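Local structure of hypothetical protein SA2161 (Staphylococcus aureus, 1Y7R) at residues V2-D7 with M85-K90; A16-I19 with P25-R28; V42-K47 with G81-E86; R49-G54 with K73-Q78; V102-D107 with F117-T122. The protein is of unknown function but, as a member of the GNAT family, probably transfers an acetyl group from acetyl-coenzyme A to an acceptor not yet identified. The protein carries 4 engineered substitutions. One frame throughout, in Å; residues are numbered along the deposited sequence.

Contact 1 (V2-D7 with M85-K90); sequences VKVTYD and MEHIMK
The polar part of this contact is a hydrogen bond between the hydroxyl of Tyr6 and the imidazole of His87: Tyr6 OH lies 2.8 Å from His87 ND1, in the plane of the imidazole and at its edge. The two rings meet rim to rim, their planes 69° apart, so the oxygen bridges them without stacking. A water also bridges the two residues, hydrogen-bonded to Tyr6 OH and donating to the backbone His87 O at 2.8 Å. Tyrosine suits this place just past the edge strand because its long ring carries a polar end out to the helix.

The apolar part is a CH-pi contact. Val4 CG1 sits over the centre of the imidazole, 3.9 Å from the His87 ring centroid, and the two side chains approach from opposite directions. In His87, chi1 (-73°) carries the ring out toward the strand and chi2 (-89°) turns it, presenting a face to the valine and an edge to the tyrosine.

Behind these side chains, Val4 also packs on Val42 and Leu44, while Ile88 reaches Ile66 and Ile69 of strand 63-71. This solvent-facing seam, joining the short first strand to helix 80-95, belongs to the helix-on-sheet layering of the GNAT fold.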
# COMPACT_ATOMS: atom_id res chain seq x y z
N VAL A 2 -23.07 -3.87 17.32
CA VAL A 2 -22.31 -2.75 16.85
C VAL A 2 -22.95 -2.17 15.59
O VAL A 2 -23.64 -2.88 14.86
CB VAL A 2 -20.84 -3.17 16.64
CG1 VAL A 2 -20.13 -2.21 15.76
CG2 VAL A 2 -20.12 -3.32 18.01
N LYS A 3 -22.75 -0.88 15.37
CA LYS A 3 -23.23 -0.16 14.20
C LYS A 3 -22.07 -0.11 13.21
O LYS A 3 -20.97 0.23 13.61
CB LYS A 3 -23.51 1.30 14.57
CG LYS A 3 -24.66 1.61 15.52
CD LYS A 3 -24.83 3.14 15.54
CE LYS A 3 -24.08 3.81 16.67
NZ LYS A 3 -24.99 4.25 17.79
N VAL A 4 -22.30 -0.41 11.93
CA VAL A 4 -21.24 -0.38 10.93
C VAL A 4 -21.46 0.83 10.04
O VAL A 4 -22.55 1.03 9.49
CB VAL A 4 -21.28 -1.60 10.01
CG1 VAL A 4 -20.14 -1.55 9.00
CG2 VAL A 4 -21.18 -2.88 10.83
N THR A 5 -20.38 1.56 9.79
CA THR A 5 -20.46 2.79 9.07
C THR A 5 -19.28 2.83 8.08
O THR A 5 -18.23 2.30 8.39
CB THR A 5 -20.37 3.88 10.14
OG1 THR A 5 -21.66 4.18 10.68
CG2 THR A 5 -19.67 5.02 9.71
N TYR A 6 -19.47 3.43 6.90
CA TYR A 6 -18.31 3.73 6.01
C TYR A 6 -17.92 5.22 6.03
O TYR A 6 -17.30 5.73 5.06
CB TYR A 6 -18.58 3.30 4.55
CG TYR A 6 -18.90 1.82 4.36
CD1 TYR A 6 -18.53 0.85 5.31
CD2 TYR A 6 -19.61 1.39 3.23
CE1 TYR A 6 -18.83 -0.51 5.12
CE2 TYR A 6 -19.92 0.02 3.03
CZ TYR A 6 -19.52 -0.90 3.97
OH TYR A 6 -19.84 -2.22 3.76
N ASP A 7 -18.27 5.92 7.13
CA ASP A 7 -18.03 7.38 7.25
C ASP A 7 -16.57 7.66 7.53
O ASP A 7 -15.88 6.81 8.06
CB ASP A 7 -18.77 8.01 8.45
CG ASP A 7 -20.27 7.83 8.45
OD1 ASP A 7 -20.85 8.16 9.53
OD2 ASP A 7 -20.89 7.38 7.46
N MSE A 85 -12.76 -6.92 8.31
CA MSE A 85 -12.21 -7.55 7.11
C MSE A 85 -13.32 -7.97 6.15
O MSE A 85 -13.14 -7.84 4.95
CB MSE A 85 -11.33 -8.75 7.47
CG MSE A 85 -9.96 -8.41 8.02
SE MSE A 85 -8.88 -7.34 6.72
CE MSE A 85 -8.62 -8.74 5.36
N GLU A 86 -14.46 -8.46 6.66
CA GLU A 86 -15.57 -8.82 5.78
C GLU A 86 -16.01 -7.61 4.96
O GLU A 86 -16.25 -7.70 3.76
CB GLU A 86 -16.75 -9.39 6.59
CG GLU A 86 -16.50 -10.80 7.14
CD GLU A 86 -16.61 -11.89 6.05
OE1 GLU A 86 -16.54 -11.56 4.84
OE2 GLU A 86 -16.78 -13.09 6.40
N HIS A 87 -16.11 -6.45 5.61
CA HIS A 87 -16.52 -5.23 4.86
C HIS A 87 -15.44 -4.75 3.89
O HIS A 87 -15.74 -4.39 2.73
CB HIS A 87 -16.98 -4.17 5.85
CG HIS A 87 -18.32 -4.48 6.45
ND1 HIS A 87 -19.50 -4.07 5.87
CD2 HIS A 87 -18.66 -5.24 7.52
CE1 HIS A 87 -20.52 -4.51 6.59
NE2 HIS A 87 -20.04 -5.23 7.59
N ILE A 88 -14.18 -4.84 4.30
CA ILE A 88 -13.07 -4.53 3.39
C ILE A 88 -13.05 -5.46 2.18
O ILE A 88 -12.90 -5.01 1.03
CB ILE A 88 -11.72 -4.55 4.16
CG1 ILE A 88 -11.64 -3.34 5.07
CG2 ILE A 88 -10.54 -4.60 3.20
CD1 ILE A 88 -10.41 -3.36 5.92
N MSE A 89 -13.25 -6.76 2.42
CA MSE A 89 -13.20 -7.74 1.32
C MSE A 89 -14.37 -7.58 0.36
O MSE A 89 -14.23 -7.82 -0.85
CB MSE A 89 -13.11 -9.18 1.85
CG MSE A 89 -11.79 -9.52 2.54
SE MSE A 89 -10.16 -8.99 1.52
CE MSE A 89 -9.91 -7.28 2.16
N LYS A 90 -15.52 -7.18 0.90
CA LYS A 90 -16.65 -6.73 0.08
C LYS A 90 -16.36 -5.53 -0.85
O LYS A 90 -16.70 -5.56 -2.05
CB LYS A 90 -17.87 -6.49 0.97
CG LYS A 90 -19.11 -6.07 0.20
CD LYS A 90 -20.34 -6.14 1.09
CE LYS A 90 -21.16 -7.36 0.71
NZ LYS A 90 -20.28 -8.46 0.21
O HOH W 1 -18.08 -3.13 1.78

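Contact 2 (A16-I19 with P25-R28); sequences ALRI and PKTR
Arg18 and Lys26 meet where helix 11-20 gives way to the loop leading into helix 28-34, the pair of helices that follows the first strand in GNAT proteins. Lys26 CE lies over the centre of one face of the guanidinium, 3.6 Å from Arg18 CZ, and further back Lys26 CG touches Arg18 CD at 3.6 Å. Both chains bend at chi2, and the bend in Lys26 (-62°) lays its methylenes against the arginine. Long side chains of this kind suit the place: their aliphatic lengths pack together while their charged ends travel on to other partners.

Those ends are close, with Arg18 NH2 4.3 Å from Lys26 NZ, yet each is provided for. Arg18 forms a salt bridge with Asp68 and a hydrogen bond to Ser24 O, and Lys26 NZ donates to Ser99 O and Thr62 O of the second subunit. Asp68 probably offsets much of the like-charge cost.

Nearer the surface, Ile19 CG1 rests 4.0 Å from Pro25 CB, a small apolar contact between the last turn of the helix and the rigid proline ring. The whole is a helix-loop-helix connection whose loop also serves as part of the dimer interface.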
# COMPACT_ATOMS: atom_id res chain seq x y z
N ALA A 16 -7.14 7.95 18.69
CA ALA A 16 -7.49 7.25 19.93
C ALA A 16 -7.63 5.76 19.72
O ALA A 16 -7.20 4.95 20.56
CB ALA A 16 -8.79 7.81 20.52
N LEU A 17 -8.20 5.39 18.58
CA LEU A 17 -8.35 3.98 18.29
C LEU A 17 -7.01 3.30 18.06
O LEU A 17 -6.77 2.22 18.60
CB LEU A 17 -9.32 3.76 17.14
CG LEU A 17 -9.52 2.31 16.73
CD1 LEU A 17 -10.04 1.46 17.91
CD2 LEU A 17 -10.50 2.29 15.54
N ARG A 18 -6.13 3.93 17.28
CA ARG A 18 -4.75 3.44 17.13
C ARG A 18 -4.08 3.17 18.48
O ARG A 18 -3.57 2.09 18.73
CB ARG A 18 -3.91 4.48 16.36
CG ARG A 18 -3.97 4.36 14.86
CD ARG A 18 -2.53 4.66 14.31
NE ARG A 18 -2.29 3.99 13.05
CZ ARG A 18 -1.25 3.23 12.74
NH1 ARG A 18 -0.22 3.04 13.57
NH2 ARG A 18 -1.23 2.69 11.55
N ILE A 19 -4.07 4.17 19.36
CA ILE A 19 -3.40 3.99 20.66
C ILE A 19 -4.03 2.86 21.48
O ILE A 19 -3.32 1.99 22.08
CB ILE A 19 -3.39 5.34 21.41
CG1 ILE A 19 -2.35 6.23 20.73
CG2 ILE A 19 -3.09 5.16 22.91
CD1 ILE A 19 -2.57 7.70 21.02
N PRO A 25 1.32 5.56 17.62
CA PRO A 25 0.41 6.69 17.38
C PRO A 25 0.65 7.39 16.04
O PRO A 25 1.76 7.30 15.45
CB PRO A 25 0.74 7.66 18.54
CG PRO A 25 2.17 7.35 18.86
CD PRO A 25 2.31 5.86 18.66
N LYS A 26 -0.40 8.04 15.55
CA LYS A 26 -0.25 8.99 14.45
C LYS A 26 -0.51 10.37 15.01
O LYS A 26 -1.37 10.54 15.86
CB LYS A 26 -1.28 8.74 13.33
CG LYS A 26 -1.10 7.50 12.53
CD LYS A 26 0.21 7.42 11.75
CE LYS A 26 0.24 6.08 11.05
NZ LYS A 26 1.48 5.79 10.26
N THR A 27 0.23 11.36 14.51
CA THR A 27 -0.01 12.73 14.96
C THR A 27 -1.34 13.18 14.42
O THR A 27 -1.79 12.69 13.38
CB THR A 27 1.08 13.69 14.47
OG1 THR A 27 1.05 13.74 13.05
CG2 THR A 27 2.47 13.20 14.92
N ARG A 28 -1.97 14.13 15.10
CA ARG A 28 -3.20 14.68 14.57
C ARG A 28 -3.00 15.36 13.20
O ARG A 28 -3.92 15.31 12.35
CB ARG A 28 -3.90 15.58 15.61
CG ARG A 28 -4.52 14.74 16.73
CD ARG A 28 -5.20 15.62 17.75
NE ARG A 28 -4.23 16.39 18.52
CZ ARG A 28 -4.27 16.48 19.84
NH1 ARG A 28 -3.37 17.18 20.51
NH2 ARG A 28 -5.25 15.87 20.50

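Contact 3 (V42-K47 with G81-E86); sequences VTLYDK and GSLIME. With PO4 (phosphate ion), chain C; PO4 (phosphate ion), chain D.
Leu44 and Val42 of strand 40-46 pack against Leu83 and Ile84 of helix 80-95 in a buried, wholly apolar contact between the sheet and the helix packed on it. The short segments run at 144° to one another, nearer antiparallel than parallel, with their axes 8.8 Å apart at closest approach. Leu44 fits between two residues of the helix: Leu44 CD1 meets Ile84 CG1 at 3.7 Å, and Leu44 CD2 meets Leu83 CD2 at 3.8 Å. The fork of a leucine is well suited to this, one methyl serving each neighbour. Val42 CG1 comes 3.7 Å from Ile84 CG2, though Val42 has a second conformer and this touch is less certain. With chi1 at -73°, Ile84 sends one branch to each strand residue and also covers Ile69 and Val71.

Such layering is the core of the GNAT fold, in which the start of this helix follows the loop that holds the pyrophosphate of coenzyme A. Here two phosphate ions, probably from the crystallisation liquor, lie at that end and perhaps mimic it. Gly81 N donates to O2 of the chain D phosphate at 3.2 Å; lacking a side chain, Gly81 lets the ion lie close. Ser82 holds the chain C phosphate twice, Ser82 N to O3 at 3.1 Å and Ser82 OG to O2 at 2.8 Å. The helix dipole would probably favour an anion here.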
# COMPACT_ATOMS: atom_id res chain seq x y z
N VAL A 42 -14.00 1.52 6.92
CA VAL A 42 -15.12 0.95 7.71
C VAL A 42 -14.85 1.23 9.17
O VAL A 42 -13.72 1.11 9.64
CB VAL A 42 -15.20 -0.66 7.61
CG1 VAL A 42 -13.87 -1.38 7.84
CG2 VAL A 42 -16.34 -1.24 8.51
N THR A 43 -15.89 1.61 9.89
CA THR A 43 -15.82 1.90 11.32
C THR A 43 -16.97 1.18 12.03
O THR A 43 -18.07 1.03 11.48
CB THR A 43 -15.86 3.42 11.64
OG1 THR A 43 -16.83 4.06 10.79
CG2 THR A 43 -14.44 4.06 11.40
N LEU A 44 -16.66 0.69 13.23
CA LEU A 44 -17.61 -0.03 14.09
C LEU A 44 -17.79 0.75 15.37
O LEU A 44 -16.81 1.16 16.01
CB LEU A 44 -17.06 -1.40 14.45
CG LEU A 44 -16.67 -2.32 13.29
CD1 LEU A 44 -16.14 -3.61 13.89
CD2 LEU A 44 -17.79 -2.63 12.35
N TYR A 45 -19.04 0.91 15.77
CA TYR A 45 -19.36 1.66 16.97
C TYR A 45 -20.21 0.81 17.92
O TYR A 45 -21.15 0.12 17.48
CB TYR A 45 -20.13 2.93 16.65
CG TYR A 45 -19.37 3.99 15.91
CD1 TYR A 45 -18.65 4.96 16.61
CD2 TYR A 45 -19.40 4.07 14.52
CE1 TYR A 45 -17.96 5.96 15.95
CE2 TYR A 45 -18.71 5.09 13.85
CZ TYR A 45 -17.99 6.03 14.57
OH TYR A 45 -17.28 7.02 13.90
N ASP A 46 -19.87 0.86 19.21
CA ASP A 46 -20.64 0.22 20.26
C ASP A 46 -21.31 1.40 20.95
O ASP A 46 -20.61 2.17 21.64
CB ASP A 46 -19.74 -0.54 21.25
CG ASP A 46 -20.53 -1.21 22.37
OD1 ASP A 46 -21.76 -1.04 22.40
OD2 ASP A 46 -19.94 -1.92 23.24
N LYS A 47 -22.62 1.53 20.74
CA LYS A 47 -23.40 2.71 21.15
C LYS A 47 -22.69 3.94 20.53
O LYS A 47 -22.60 4.01 19.31
CB LYS A 47 -23.59 2.75 22.68
CG LYS A 47 -24.48 1.58 23.13
CD LYS A 47 -24.71 1.57 24.64
CE LYS A 47 -24.44 0.17 25.21
NZ LYS A 47 -24.76 0.08 26.66
N GLY A 81 -12.36 -7.80 14.38
CA GLY A 81 -11.36 -7.73 13.29
C GLY A 81 -11.94 -8.42 12.06
O GLY A 81 -11.80 -7.94 10.91
N SER A 82 -12.61 -9.56 12.27
CA SER A 82 -13.19 -10.30 11.15
C SER A 82 -14.31 -9.50 10.52
O SER A 82 -14.42 -9.47 9.31
CB SER A 82 -13.73 -11.67 11.60
OG SER A 82 -12.70 -12.65 11.56
N LEU A 83 -15.11 -8.83 11.35
CA LEU A 83 -16.19 -7.98 10.82
C LEU A 83 -15.65 -6.85 9.90
O LEU A 83 -16.14 -6.65 8.77
CB LEU A 83 -17.03 -7.43 11.99
CG LEU A 83 -18.30 -6.66 11.52
CD1 LEU A 83 -19.23 -7.49 10.64
CD2 LEU A 83 -19.04 -6.23 12.73
N ILE A 84 -14.61 -6.17 10.37
CA ILE A 84 -13.89 -5.17 9.57
C ILE A 84 -13.41 -5.77 8.23
O ILE A 84 -13.68 -5.23 7.15
CB ILE A 84 -12.74 -4.59 10.40
CG1 ILE A 84 -13.32 -3.67 11.48
CG2 ILE A 84 -11.74 -3.83 9.51
CD1 ILE A 84 -12.39 -3.38 12.66
N MSE A 85 -12.76 -6.92 8.31
CA MSE A 85 -12.21 -7.55 7.11
C MSE A 85 -13.32 -7.97 6.15
O MSE A 85 -13.14 -7.84 4.95
CB MSE A 85 -11.33 -8.75 7.47
CG MSE A 85 -9.96 -8.41 8.02
SE MSE A 85 -8.88 -7.34 6.72
CE MSE A 85 -8.62 -8.74 5.36
N GLU A 86 -14.46 -8.46 6.66
CA GLU A 86 -15.57 -8.82 5.78
C GLU A 86 -16.01 -7.61 4.96
O GLU A 86 -16.25 -7.70 3.76
CB GLU A 86 -16.75 -9.39 6.59
CG GLU A 86 -16.50 -10.80 7.14
CD GLU A 86 -16.61 -11.89 6.05
OE1 GLU A 86 -16.54 -11.56 4.84
OE2 GLU A 86 -16.78 -13.09 6.40
P PO4 C . -11.30 -12.37 15.08
O1 PO4 C . -9.82 -12.15 14.82
O2 PO4 C . -11.89 -13.37 14.13
O3 PO4 C . -11.95 -11.01 14.88
O4 PO4 C . -11.60 -12.77 16.51
P PO4 D . -9.28 -9.15 16.41
O1 PO4 D . -8.67 -10.16 15.46
O2 PO4 D . -10.75 -9.41 16.57
O3 PO4 D . -9.11 -7.78 15.78
O4 PO4 D . -8.65 -9.24 17.78

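Contact 4 (R49-G54 with K73-Q78); sequences RLIGMG and KSYQGQ. With PO4 (phosphate ion), chain D.
Ile51 presses a methyl onto the ring of Tyr75, the central touch between strand 49-58 and segment 73-78, a 3-10 turn running into a loop. Ile51 CG2 stands 3.6 Å above the ring plane, displaced toward the rim, with Tyr75 CZ its nearest atom at 3.6 Å; the two side chains cross at about a right angle. The isoleucine has CG1 placed between its backbone N and carbonyl carbon (chi1 72°), and this rotation puts CG2 on the side facing the ring. A beta-branched residue covers the aromatic face broadly, with CB following the methyl at 4.0 Å from Tyr75 CG.

At the rim of the ring, Arg49 NH1 comes 3.9 Å from Tyr75 CE1. The guanidinium and ring planes are 81° apart, so the groups do not stack. A water completes the link, accepting from Arg49 NH1 and donating to Tyr75 OH, both at 2.8 Å. An extended arginine suits this exposed edge by reaching the tyrosine's polar end.

Further out, Tyr75 OH is hydrogen-bonded to Asp46 OD2, which fixes the far end of the ring. Ile51 and Gly52 together face Leu44 as a classic beta bulge. Gly77, at a positive phi natural to glycine, donates its backbone N-H to the chain D phosphate, Gly77 N to O4 3.0 Å. Gln76 to Gly81 resembles the Q/R-x-x-G-x-G/A signature, with alanine in place of its first glycine. Tyr75 thus ties the start of the probable coenzyme A loop to the sheet, and the Gly77 amide would probably serve a coenzyme phosphate likewise.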
# COMPACT_ATOMS: atom_id res chain seq x y z
N ARG A 49 -19.41 4.78 21.01
CA ARG A 49 -17.95 4.64 21.08
C ARG A 49 -17.40 3.92 19.86
O ARG A 49 -17.91 2.84 19.51
CB ARG A 49 -17.53 3.86 22.31
CG ARG A 49 -16.02 3.77 22.50
CD ARG A 49 -15.67 2.90 23.69
NE ARG A 49 -14.24 3.02 23.99
CZ ARG A 49 -13.59 2.23 24.83
NH1 ARG A 49 -14.21 1.22 25.44
NH2 ARG A 49 -12.29 2.43 25.01
N LEU A 50 -16.35 4.49 19.27
CA LEU A 50 -15.68 3.81 18.16
C LEU A 50 -14.87 2.66 18.75
O LEU A 50 -14.01 2.90 19.60
CB LEU A 50 -14.72 4.76 17.42
CG LEU A 50 -13.98 4.17 16.21
CD1 LEU A 50 -14.90 3.84 15.07
CD2 LEU A 50 -12.89 5.11 15.70
N ILE A 51 -15.10 1.43 18.25
CA ILE A 51 -14.34 0.30 18.75
C ILE A 51 -13.41 -0.38 17.72
O ILE A 51 -12.55 -1.19 18.08
CB ILE A 51 -15.25 -0.69 19.49
CG1 ILE A 51 -16.17 -1.46 18.52
CG2 ILE A 51 -16.06 0.06 20.57
CD1 ILE A 51 -15.48 -2.61 17.82
N GLY A 52 -13.59 -0.04 16.44
CA GLY A 52 -12.80 -0.70 15.39
C GLY A 52 -12.87 0.02 14.07
O GLY A 52 -13.81 0.78 13.80
N MSE A 53 -11.84 -0.18 13.26
CA MSE A 53 -11.77 0.42 11.93
C MSE A 53 -10.84 -0.39 11.03
O MSE A 53 -10.03 -1.18 11.49
CB MSE A 53 -11.25 1.86 12.00
CG MSE A 53 -9.78 1.93 12.16
SE MSE A 53 -9.28 3.80 12.25
CE MSE A 53 -10.32 4.47 10.93
N GLY A 54 -10.99 -0.17 9.75
CA GLY A 54 -10.01 -0.63 8.75
C GLY A 54 -10.07 0.30 7.55
O GLY A 54 -11.10 0.94 7.29
N LYS A 73 -8.17 -2.87 22.29
CA LYS A 73 -7.66 -4.03 23.02
C LYS A 73 -8.80 -4.72 23.80
O LYS A 73 -8.92 -5.94 23.75
CB LYS A 73 -6.55 -3.58 23.96
CG LYS A 73 -5.23 -4.33 23.81
CD LYS A 73 -4.76 -4.55 22.37
CE LYS A 73 -3.60 -5.59 22.33
NZ LYS A 73 -3.33 -6.20 20.96
N SER A 74 -9.66 -3.93 24.43
CA SER A 74 -10.74 -4.48 25.26
C SER A 74 -11.83 -5.19 24.43
O SER A 74 -12.60 -5.97 24.99
CB SER A 74 -11.37 -3.40 26.15
OG SER A 74 -11.91 -2.36 25.36
N TYR A 75 -11.86 -4.94 23.12
CA TYR A 75 -12.80 -5.60 22.20
C TYR A 75 -12.16 -6.67 21.31
O TYR A 75 -12.85 -7.27 20.45
CB TYR A 75 -13.44 -4.54 21.30
CG TYR A 75 -14.54 -3.75 21.99
CD1 TYR A 75 -14.23 -2.73 22.89
CD2 TYR A 75 -15.89 -4.02 21.72
CE1 TYR A 75 -15.23 -2.01 23.52
CE2 TYR A 75 -16.90 -3.30 22.34
CZ TYR A 75 -16.56 -2.30 23.26
OH TYR A 75 -17.57 -1.57 23.87
N GLN A 76 -10.86 -6.93 21.49
CA GLN A 76 -10.17 -7.88 20.63
C GLN A 76 -10.54 -9.32 21.02
O GLN A 76 -11.05 -9.57 22.12
CB GLN A 76 -8.65 -7.67 20.68
CG GLN A 76 -8.17 -6.47 19.83
CD GLN A 76 -6.66 -6.22 19.92
OE1 GLN A 76 -6.15 -5.15 19.52
NE2 GLN A 76 -5.95 -7.19 20.41
N GLY A 77 -10.31 -10.25 20.10
CA GLY A 77 -10.49 -11.68 20.40
C GLY A 77 -11.92 -12.15 20.34
O GLY A 77 -12.27 -13.21 20.90
N GLN A 78 -12.78 -11.43 19.63
CA GLN A 78 -14.19 -11.86 19.55
C GLN A 78 -14.95 -11.55 18.25
O GLN A 78 -16.19 -11.45 18.28
CB GLN A 78 -14.98 -11.30 20.71
CG GLN A 78 -15.00 -9.80 20.80
CD GLN A 78 -15.38 -9.40 22.19
OE1 GLN A 78 -16.48 -9.69 22.62
NE2 GLN A 78 -14.44 -8.82 22.94
P PO4 D . -9.28 -9.15 16.41
O1 PO4 D . -8.67 -10.16 15.46
O2 PO4 D . -10.75 -9.41 16.57
O3 PO4 D . -9.11 -7.78 15.78
O4 PO4 D . -8.65 -9.24 17.78
O HOH W 2 -16.90 0.35 25.78

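Contact 5 (V102-D107 with F117-T122); sequences VSLIAD and FGFMPT
Aromatic packing dominates: Leu104 CD2 sits over the centre of the Phe119 ring, 3.9 Å from its centroid and 12° off the ring normal, a CH-pi contact made through one methyl. Leucine suits the spot: although its first side-chain bond is not aimed at the ring, its flexible arm brings that methyl in, a chi1 of 53° turning the end toward Phe119.

Looser apolar contact comes from Val102, whose CG1 is 4.1 Å from Phe119 CZ. The backbone takes part as well, since Val102 O faces the ring edge near its plane, 3.8 Å from Phe119 CE1. Phenylalanine can accept both neighbours, offering a flat surface to the leucine and its rim to the carbonyl. No hydrogen bond joins the two segments.

The buried ring belongs to the loop between helix 110-115 and the short strand 120-121. Tyr114 of that helix touches both Leu104 and Phe119, selenomethionine Met85 of helix 80-95 packs on the phenylalanine, and Ile66 of strand 63-71 lies beside it and Val102. Residues 102-107 of strand 101-107, with Met120 and Pro121, pair antiparallel with a strand of the second subunit, carrying the sheet across the dimer.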
# COMPACT_ATOMS: atom_id res chain seq x y z
N VAL A 102 -3.54 -7.51 -3.72
CA VAL A 102 -3.83 -6.78 -2.48
C VAL A 102 -2.84 -7.25 -1.44
O VAL A 102 -2.56 -8.46 -1.32
CB VAL A 102 -5.25 -7.08 -1.97
CG1 VAL A 102 -5.56 -6.26 -0.69
CG2 VAL A 102 -6.33 -6.85 -3.07
N SER A 103 -2.25 -6.32 -0.70
CA SER A 103 -1.29 -6.74 0.32
C SER A 103 -1.53 -6.04 1.64
O SER A 103 -2.25 -5.02 1.71
CB SER A 103 0.17 -6.52 -0.15
OG SER A 103 0.60 -5.16 0.01
N LEU A 104 -0.88 -6.56 2.67
CA LEU A 104 -0.88 -5.91 3.97
C LEU A 104 0.37 -6.30 4.75
O LEU A 104 1.10 -7.19 4.32
CB LEU A 104 -2.14 -6.27 4.76
CG LEU A 104 -2.46 -7.75 4.93
CD1 LEU A 104 -1.74 -8.30 6.13
CD2 LEU A 104 -3.96 -7.90 5.09
N ILE A 105 0.60 -5.60 5.87
CA ILE A 105 1.74 -5.91 6.76
C ILE A 105 1.16 -6.40 8.07
O ILE A 105 0.34 -5.72 8.70
CB ILE A 105 2.63 -4.67 6.99
CG1 ILE A 105 3.22 -4.13 5.67
CG2 ILE A 105 3.70 -4.94 8.04
CD1 ILE A 105 4.01 -5.13 4.89
N ALA A 106 1.54 -7.61 8.48
CA ALA A 106 0.96 -8.20 9.67
C ALA A 106 2.02 -8.66 10.65
O ALA A 106 2.96 -9.32 10.24
CB ALA A 106 0.11 -9.40 9.26
N ASP A 107 1.87 -8.33 11.93
CA ASP A 107 2.67 -9.03 12.95
C ASP A 107 2.06 -10.38 13.31
O ASP A 107 1.07 -10.82 12.70
CB ASP A 107 2.91 -8.14 14.17
CG ASP A 107 1.69 -7.97 15.03
OD1 ASP A 107 0.71 -8.73 14.85
OD2 ASP A 107 1.72 -7.05 15.88
N PHE A 117 -9.08 -14.86 5.49
CA PHE A 117 -9.58 -14.16 4.30
C PHE A 117 -8.77 -14.49 3.06
O PHE A 117 -8.98 -13.89 2.01
CB PHE A 117 -9.65 -12.66 4.60
CG PHE A 117 -10.67 -12.36 5.64
CD1 PHE A 117 -10.33 -12.35 7.00
CD2 PHE A 117 -12.00 -12.24 5.28
CE1 PHE A 117 -11.29 -12.18 7.97
CE2 PHE A 117 -12.99 -12.04 6.25
CZ PHE A 117 -12.63 -12.01 7.60
N GLY A 118 -7.86 -15.45 3.20
CA GLY A 118 -7.15 -16.02 2.05
C GLY A 118 -5.76 -15.46 1.85
O GLY A 118 -5.06 -15.87 0.93
N PHE A 119 -5.35 -14.54 2.72
CA PHE A 119 -3.99 -13.95 2.63
C PHE A 119 -2.91 -14.98 2.94
O PHE A 119 -3.10 -15.86 3.78
CB PHE A 119 -3.87 -12.74 3.57
CG PHE A 119 -4.59 -11.55 3.05
CD1 PHE A 119 -3.92 -10.64 2.23
CD2 PHE A 119 -5.95 -11.37 3.29
CE1 PHE A 119 -4.61 -9.53 1.69
CE2 PHE A 119 -6.63 -10.28 2.72
CZ PHE A 119 -5.96 -9.37 1.92
N MSE A 120 -1.81 -14.89 2.21
CA MSE A 120 -0.67 -15.76 2.46
C MSE A 120 0.61 -14.93 2.55
O MSE A 120 0.66 -13.80 2.05
CB MSE A 120 -0.57 -16.78 1.35
CG MSE A 120 -0.58 -16.12 0.02
SE MSE A 120 0.10 -17.24 -1.27
CE MSE A 120 -1.52 -18.36 -1.65
N PRO A 121 1.64 -15.48 3.19
CA PRO A 121 2.88 -14.73 3.32
C PRO A 121 3.53 -14.39 1.99
O PRO A 121 3.53 -15.20 1.05
CB PRO A 121 3.79 -15.67 4.12
CG PRO A 121 2.81 -16.51 4.91
CD PRO A 121 1.69 -16.77 3.91
N THR A 122 4.10 -13.19 1.92
CA THR A 122 4.97 -12.85 0.80
C THR A 122 6.32 -13.58 0.92
O THR A 122 6.95 -13.92 -0.10
CB THR A 122 5.20 -11.34 0.68
OG1 THR A 122 5.81 -10.84 1.89
CG2 THR A 122 3.86 -10.64 0.42

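In the fold
One mixed sheet, with strands in chain order from 3-5 to 101-107, carries contacts 1, 3, 4 and 5. Contacts 1 and 3 lie about 5 Å apart between centres, sharing helix 80-95 over neighbouring strands; the centre of contact 4 is about 7 Å from that of contact 3, and the chain D phosphate touches both. Contact 2 comes first to completion along the chain and meets contact 4 through Leu17, packed on Leu50 and Met53. Contact 5, last in sequence, has its centre about 19 Å from those of contacts 1 and 3, yet joins them through Phe117 and Phe119 on Met85. The probable coenzyme end thus lies by contacts 3 and 4, while contacts 2 and 5, about 23 Å apart between centres, each meet the second subunit.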